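Local coordinates for protein L-ribose isomerase (Geodermatophilus obscurus DSM 43160, PDB 5AVP) that probably isomerises L-ribose to its ketose, L-ribulose, at a manganese-containing site within a cupin-type beta-barrel, at residues Ser76-Val84 against Ala175-Tyr184. Sequence-based numbering, arbitrary orientation.
Sequences SREPYEAMV and ALPIGREESY
Glu81 reaches across to Pro177, Arg180 and Tyr184, joining the chain around the start of strand 82-91 to the long loop between strands 141-150 and 189-194. From a CB directed at that loop, CG stands beside the backbone N (chi1 -44°) and lies 3.6 Å from CG of Pro177, whose ring the glutamate chain crosses at about a right angle. The chain then runs on extended and delivers the carboxylate between a cation and a phenol. OE1 forms a salt bridge with NH1 of Arg180, 2.5 Å away at the edge of the guanidinium; the planes of the two groups are 67° apart, and the hydrogen bond within the pair is bent and weak. OE2 accepts a bond from OH of Tyr184, meeting the ring at its edge. Each carboxylate oxygen thus has its own partner, and the nearby arginine would tend to favour the charged form of this buried acid. A type II turn from Pro177 to Arg180 is closed by Arg180 N bonding to Pro177 O; the arginine side chain bends at chi2 (-64°). Away from the carboxylate, Pro79 lies against the backbone of 175-177: CA of Pro177 makes a CA-H...O contact with Pro79 O, CB of Pro79 sits by Ala175 O, and looser apolar contacts reach Pro177 and Ile178. NH1 of Arg180 also bonds to Phe62 O, beyond the end of strand 59-61. Phe122 of strand 122-127 meets the Tyr184 ring edge-to-face, so the loop is fastened near the ends of strands from both sheets, with the side chain of Glu81 about 12 Å from the bound manganese.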
ATOM      1  N   SER A  76     -12.726  -5.777 -21.758  1.00 21.15           N
ATOM      2  CA  SER A  76     -13.858  -6.330 -22.490  1.00 20.82           C
ATOM      3  C   SER A  76     -14.583  -7.376 -21.655  1.00 21.99           C
ATOM      4  O   SER A  76     -15.788  -7.579 -21.807  1.00 23.74           O
ATOM      5  CB  SER A  76     -13.380  -6.957 -23.800  1.00 20.94           C
ATOM      6  OG  SER A  76     -12.255  -7.810 -23.607  1.00 20.77           O
ATOM      7  N   ARG A  77     -13.851  -8.032 -20.760  1.00 22.62           N
ATOM      8  CA  ARG A  77     -14.432  -9.054 -19.897  1.00 22.35           C
ATOM      9  C   ARG A  77     -14.652 -10.338 -20.669  1.00 22.16           C
ATOM     10  O   ARG A  77     -15.375 -11.225 -20.221  1.00 20.34           O
ATOM     11  CB  ARG A  77     -15.783  -8.600 -19.335  1.00 24.28           C
ATOM     12  CG  ARG A  77     -15.804  -7.246 -18.670  1.00 24.60           C
ATOM     13  CD  ARG A  77     -16.790  -7.278 -17.525  1.00 24.38           C
ATOM     14  NE  ARG A  77     -16.152  -6.781 -16.320  1.00 22.04           N
ATOM     15  CZ  ARG A  77     -15.987  -5.498 -16.066  1.00 20.09           C
ATOM     16  NH1 ARG A  77     -16.431  -4.598 -16.930  1.00 21.62           N
ATOM     17  NH2 ARG A  77     -15.353  -5.118 -14.975  1.00 17.52           N
ATOM     18  N   GLU A  78     -14.032 -10.438 -21.838  1.00 23.13           N
ATOM     19  CA  GLU A  78     -14.175 -11.634 -22.652  1.00 24.79           C
ATOM     20  C   GLU A  78     -13.093 -12.681 -22.344  1.00 23.99           C
ATOM     21  O   GLU A  78     -11.979 -12.343 -21.945  1.00 23.00           O
ATOM     22  CB  GLU A  78     -14.174 -11.241 -24.119  1.00 27.37           C
ATOM     23  CG  GLU A  78     -15.280 -10.264 -24.435  1.00 30.78           C
ATOM     24  CD  GLU A  78     -15.079  -9.569 -25.765  1.00 34.63           C
ATOM     25  OE1 GLU A  78     -14.057  -8.869 -25.924  1.00 38.70           O
ATOM     26  OE2 GLU A  78     -15.937  -9.718 -26.656  1.00 36.34           O
ATOM     27  N   PRO A  79     -13.425 -13.979 -22.516  1.00 26.42           N
ATOM     28  CA  PRO A  79     -12.496 -15.076 -22.249  1.00 26.50           C
ATOM     29  C   PRO A  79     -11.357 -15.256 -23.246  1.00 27.64           C
ATOM     30  O   PRO A  79     -11.546 -15.814 -24.335  1.00 29.86           O
ATOM     31  CB  PRO A  79     -13.418 -16.297 -22.199  1.00 25.76           C
ATOM     32  CG  PRO A  79     -14.384 -16.000 -23.246  1.00 24.64           C
ATOM     33  CD  PRO A  79     -14.719 -14.527 -22.967  1.00 26.19           C
ATOM     34  N   TYR A  80     -10.172 -14.797 -22.863  1.00 28.82           N
ATOM     35  CA  TYR A  80      -8.998 -14.936 -23.711  1.00 28.46           C
ATOM     36  C   TYR A  80      -7.781 -15.298 -22.859  1.00 29.29           C
ATOM     37  O   TYR A  80      -7.739 -15.029 -21.653  1.00 32.17           O
ATOM     38  CB  TYR A  80      -8.737 -13.641 -24.483  1.00 26.88           C
ATOM     39  CG  TYR A  80      -9.708 -13.389 -25.629  1.00 27.94           C
ATOM     40  CD1 TYR A  80      -9.477 -13.912 -26.912  1.00 27.36           C
ATOM     41  CD2 TYR A  80     -10.868 -12.627 -25.435  1.00 27.27           C
ATOM     42  CE1 TYR A  80     -10.384 -13.678 -27.969  1.00 25.99           C
ATOM     43  CE2 TYR A  80     -11.773 -12.391 -26.487  1.00 26.82           C
ATOM     44  CZ  TYR A  80     -11.528 -12.912 -27.740  1.00 26.42           C
ATOM     45  OH  TYR A  80     -12.445 -12.636 -28.737  1.00 24.61           O
ATOM     46  N   GLU A  81      -6.793 -15.922 -23.486  1.00 30.47           N
ATOM     47  CA  GLU A  81      -5.586 -16.314 -22.789  1.00 31.02           C
ATOM     48  C   GLU A  81      -4.516 -15.248 -23.008  1.00 30.37           C
ATOM     49  O   GLU A  81      -3.915 -15.161 -24.079  1.00 31.48           O
ATOM     50  CB  GLU A  81      -5.150 -17.691 -23.294  1.00 33.61           C
ATOM     51  CG  GLU A  81      -6.354 -18.630 -23.409  1.00 39.36           C
ATOM     52  CD  GLU A  81      -6.000 -20.107 -23.413  1.00 41.79           C
ATOM     53  OE1 GLU A  81      -5.321 -20.577 -24.352  1.00 43.37           O
ATOM     54  OE2 GLU A  81      -6.417 -20.802 -22.468  1.00 43.37           O
ATOM     55  N   ALA A  82      -4.297 -14.423 -21.985  1.00 28.38           N
ATOM     56  CA  ALA A  82      -3.310 -13.344 -22.054  1.00 25.56           C
ATOM     57  C   ALA A  82      -2.912 -12.864 -20.658  1.00 24.37           C
ATOM     58  O   ALA A  82      -3.686 -12.992 -19.715  1.00 23.88           O
ATOM     59  CB  ALA A  82      -3.884 -12.188 -22.842  1.00 26.56           C
ATOM     60  N   MET A  83      -1.708 -12.310 -20.528  1.00 22.04           N
ATOM     61  CA  MET A  83      -1.233 -11.803 -19.236  1.00 20.78           C
ATOM     62  C   MET A  83       0.132 -11.127 -19.337  1.00 18.80           C
ATOM     63  O   MET A  83       0.813 -11.213 -20.353  1.00 17.47           O
ATOM     64  CB  MET A  83      -1.147 -12.937 -18.211  1.00 18.73           C
ATOM     65  CG  MET A  83       0.003 -13.900 -18.496  1.00 19.32           C
ATOM     66  SD  MET A  83       0.099 -15.304 -17.413  1.00 18.78           S
ATOM     67  CE  MET A  83       0.426 -14.519 -15.881  1.00 18.05           C
ATOM     68  N   VAL A  84       0.513 -10.442 -18.269  1.00 19.64           N
ATOM     69  CA  VAL A  84       1.803  -9.767 -18.208  1.00 23.19           C
ATOM     70  C   VAL A  84       2.540 -10.347 -17.016  1.00 20.95           C
ATOM     71  O   VAL A  84       1.945 -10.581 -15.974  1.00 22.23           O
ATOM     72  CB  VAL A  84       1.653  -8.242 -18.006  1.00 23.15           C
ATOM     73  CG1 VAL A  84       0.642  -7.984 -16.938  1.00 25.26           C
ATOM     74  CG2 VAL A  84       2.991  -7.619 -17.590  1.00 23.84           C
ATOM     75  N   ALA A 175     -16.732 -18.722 -18.226  1.00 23.88           N
ATOM     76  CA  ALA A 175     -16.608 -18.665 -19.678  1.00 24.20           C
ATOM     77  C   ALA A 175     -15.164 -18.932 -20.078  1.00 24.72           C
ATOM     78  O   ALA A 175     -14.257 -18.218 -19.635  1.00 27.15           O
ATOM     79  CB  ALA A 175     -17.022 -17.318 -20.180  1.00 25.63           C
ATOM     80  N   LEU A 176     -14.947 -19.958 -20.904  1.00 25.86           N
ATOM     81  CA  LEU A 176     -13.598 -20.303 -21.359  1.00 28.00           C
ATOM     82  C   LEU A 176     -13.358 -19.823 -22.789  1.00 29.33           C
ATOM     83  O   LEU A 176     -14.293 -19.767 -23.597  1.00 30.31           O
ATOM     84  CB  LEU A 176     -13.371 -21.807 -21.271  1.00 27.06           C
ATOM     85  CG  LEU A 176     -13.588 -22.408 -19.883  1.00 26.80           C
ATOM     86  CD1 LEU A 176     -13.128 -23.841 -19.872  1.00 24.88           C
ATOM     87  CD2 LEU A 176     -12.821 -21.614 -18.849  1.00 28.62           C
ATOM     88  N   PRO A 177     -12.099 -19.472 -23.125  1.00 28.61           N
ATOM     89  CA  PRO A 177     -11.827 -18.994 -24.487  1.00 29.05           C
ATOM     90  C   PRO A 177     -12.329 -19.977 -25.548  1.00 29.49           C
ATOM     91  O   PRO A 177     -12.096 -21.178 -25.455  1.00 28.92           O
ATOM     92  CB  PRO A 177     -10.304 -18.829 -24.507  1.00 29.94           C
ATOM     93  CG  PRO A 177      -9.947 -18.610 -23.050  1.00 29.48           C
ATOM     94  CD  PRO A 177     -10.849 -19.602 -22.353  1.00 29.56           C
ATOM     95  N   ILE A 178     -13.024 -19.455 -26.550  1.00 27.74           N
ATOM     96  CA  ILE A 178     -13.556 -20.282 -27.615  1.00 26.02           C
ATOM     97  C   ILE A 178     -12.438 -20.984 -28.373  1.00 27.92           C
ATOM     98  O   ILE A 178     -11.421 -20.373 -28.736  1.00 27.04           O
ATOM     99  CB  ILE A 178     -14.387 -19.457 -28.607  1.00 25.60           C
ATOM    100  CG1 ILE A 178     -15.628 -18.897 -27.913  1.00 26.05           C
ATOM    101  CG2 ILE A 178     -14.800 -20.319 -29.769  1.00 25.17           C
ATOM    102  CD1 ILE A 178     -15.349 -17.789 -26.888  1.00 28.09           C
ATOM    103  N   GLY A 179     -12.638 -22.278 -28.603  1.00 27.76           N
ATOM    104  CA  GLY A 179     -11.652 -23.062 -29.314  1.00 28.11           C
ATOM    105  C   GLY A 179     -10.610 -23.664 -28.396  1.00 28.05           C
ATOM    106  O   GLY A 179      -9.784 -24.460 -28.837  1.00 29.83           O
ATOM    107  N   ARG A 180     -10.628 -23.286 -27.121  1.00 27.42           N
ATOM    108  CA  ARG A 180      -9.665 -23.818 -26.162  1.00 27.55           C
ATOM    109  C   ARG A 180     -10.457 -24.522 -25.074  1.00 28.02           C
ATOM    110  O   ARG A 180      -9.895 -24.969 -24.072  1.00 28.87           O
ATOM    111  CB  ARG A 180      -8.832 -22.699 -25.522  1.00 27.19           C
ATOM    112  CG  ARG A 180      -8.066 -21.801 -26.481  1.00 26.92           C
ATOM    113  CD  ARG A 180      -7.003 -22.558 -27.247  1.00 29.26           C
ATOM    114  NE  ARG A 180      -6.411 -21.719 -28.285  1.00 32.64           N
ATOM    115  CZ  ARG A 180      -5.485 -20.790 -28.065  1.00 35.13           C
ATOM    116  NH1 ARG A 180      -5.029 -20.591 -26.836  1.00 34.83           N
ATOM    117  NH2 ARG A 180      -5.045 -20.027 -29.068  1.00 37.18           N
ATOM    118  N   GLU A 181     -11.768 -24.600 -25.285  1.00 29.09           N
ATOM    119  CA  GLU A 181     -12.698 -25.232 -24.351  1.00 29.63           C
ATOM    120  C   GLU A 181     -12.170 -26.563 -23.790  1.00 30.49           C
ATOM    121  O   GLU A 181     -12.254 -26.832 -22.592  1.00 28.53           O
ATOM    122  CB  GLU A 181     -14.043 -25.453 -25.071  1.00 31.99           C
ATOM    123  CG  GLU A 181     -14.186 -24.702 -26.424  1.00 35.72           C
ATOM    124  CD  GLU A 181     -14.939 -23.351 -26.340  1.00 38.71           C
ATOM    125  OE1 GLU A 181     -15.241 -22.762 -27.410  1.00 38.86           O
ATOM    126  OE2 GLU A 181     -15.231 -22.870 -25.220  1.00 39.30           O
ATOM    127  N   GLU A 182     -11.616 -27.387 -24.670  1.00 31.02           N
ATOM    128  CA  GLU A 182     -11.105 -28.689 -24.277  1.00 32.82           C
ATOM    129  C   GLU A 182      -9.907 -28.688 -23.334  1.00 30.67           C
ATOM    130  O   GLU A 182      -9.905 -29.437 -22.356  1.00 33.07           O
ATOM    131  CB  GLU A 182     -10.742 -29.506 -25.509  1.00 36.20           C
ATOM    132  CG  GLU A 182     -10.460 -30.955 -25.191  1.00 41.63           C
ATOM    133  CD  GLU A 182     -11.658 -31.621 -24.545  1.00 45.40           C
ATOM    134  OE1 GLU A 182     -12.776 -31.472 -25.087  1.00 48.11           O
ATOM    135  OE2 GLU A 182     -11.490 -32.293 -23.503  1.00 45.79           O
ATOM    136  N   SER A 183      -8.903 -27.860 -23.624  1.00 28.55           N
ATOM    137  CA  SER A 183      -7.679 -27.783 -22.823  1.00 26.99           C
ATOM    138  C   SER A 183      -7.879 -27.660 -21.311  1.00 23.72           C
ATOM    139  O   SER A 183      -6.938 -27.859 -20.527  1.00 21.65           O
ATOM    140  CB  SER A 183      -6.804 -26.623 -23.324  1.00 28.26           C
ATOM    141  OG  SER A 183      -7.484 -25.362 -23.323  1.00 32.68           O
ATOM    142  N   TYR A 184      -9.109 -27.358 -20.904  1.00 22.17           N
ATOM    143  CA  TYR A 184      -9.428 -27.208 -19.490  1.00 20.96           C
ATOM    144  C   TYR A 184     -10.050 -28.459 -18.855  1.00 19.52           C
ATOM    145  O   TYR A 184     -10.109 -28.589 -17.638  1.00 17.44           O
ATOM    146  CB  TYR A 184     -10.353 -25.996 -19.317  1.00 21.83           C
ATOM    147  CG  TYR A 184      -9.727 -24.669 -19.711  1.00 24.07           C
ATOM    148  CD1 TYR A 184      -9.281 -24.451 -21.007  1.00 24.88           C
ATOM    149  CD2 TYR A 184      -9.607 -23.622 -18.787  1.00 25.46           C
ATOM    150  CE1 TYR A 184      -8.735 -23.231 -21.378  1.00 27.49           C
ATOM    151  CE2 TYR A 184      -9.064 -22.398 -19.149  1.00 26.05           C
ATOM    152  CZ  TYR A 184      -8.630 -22.213 -20.444  1.00 27.73           C
ATOM    153  OH  TYR A 184      -8.084 -21.005 -20.810  1.00 30.28           O
TER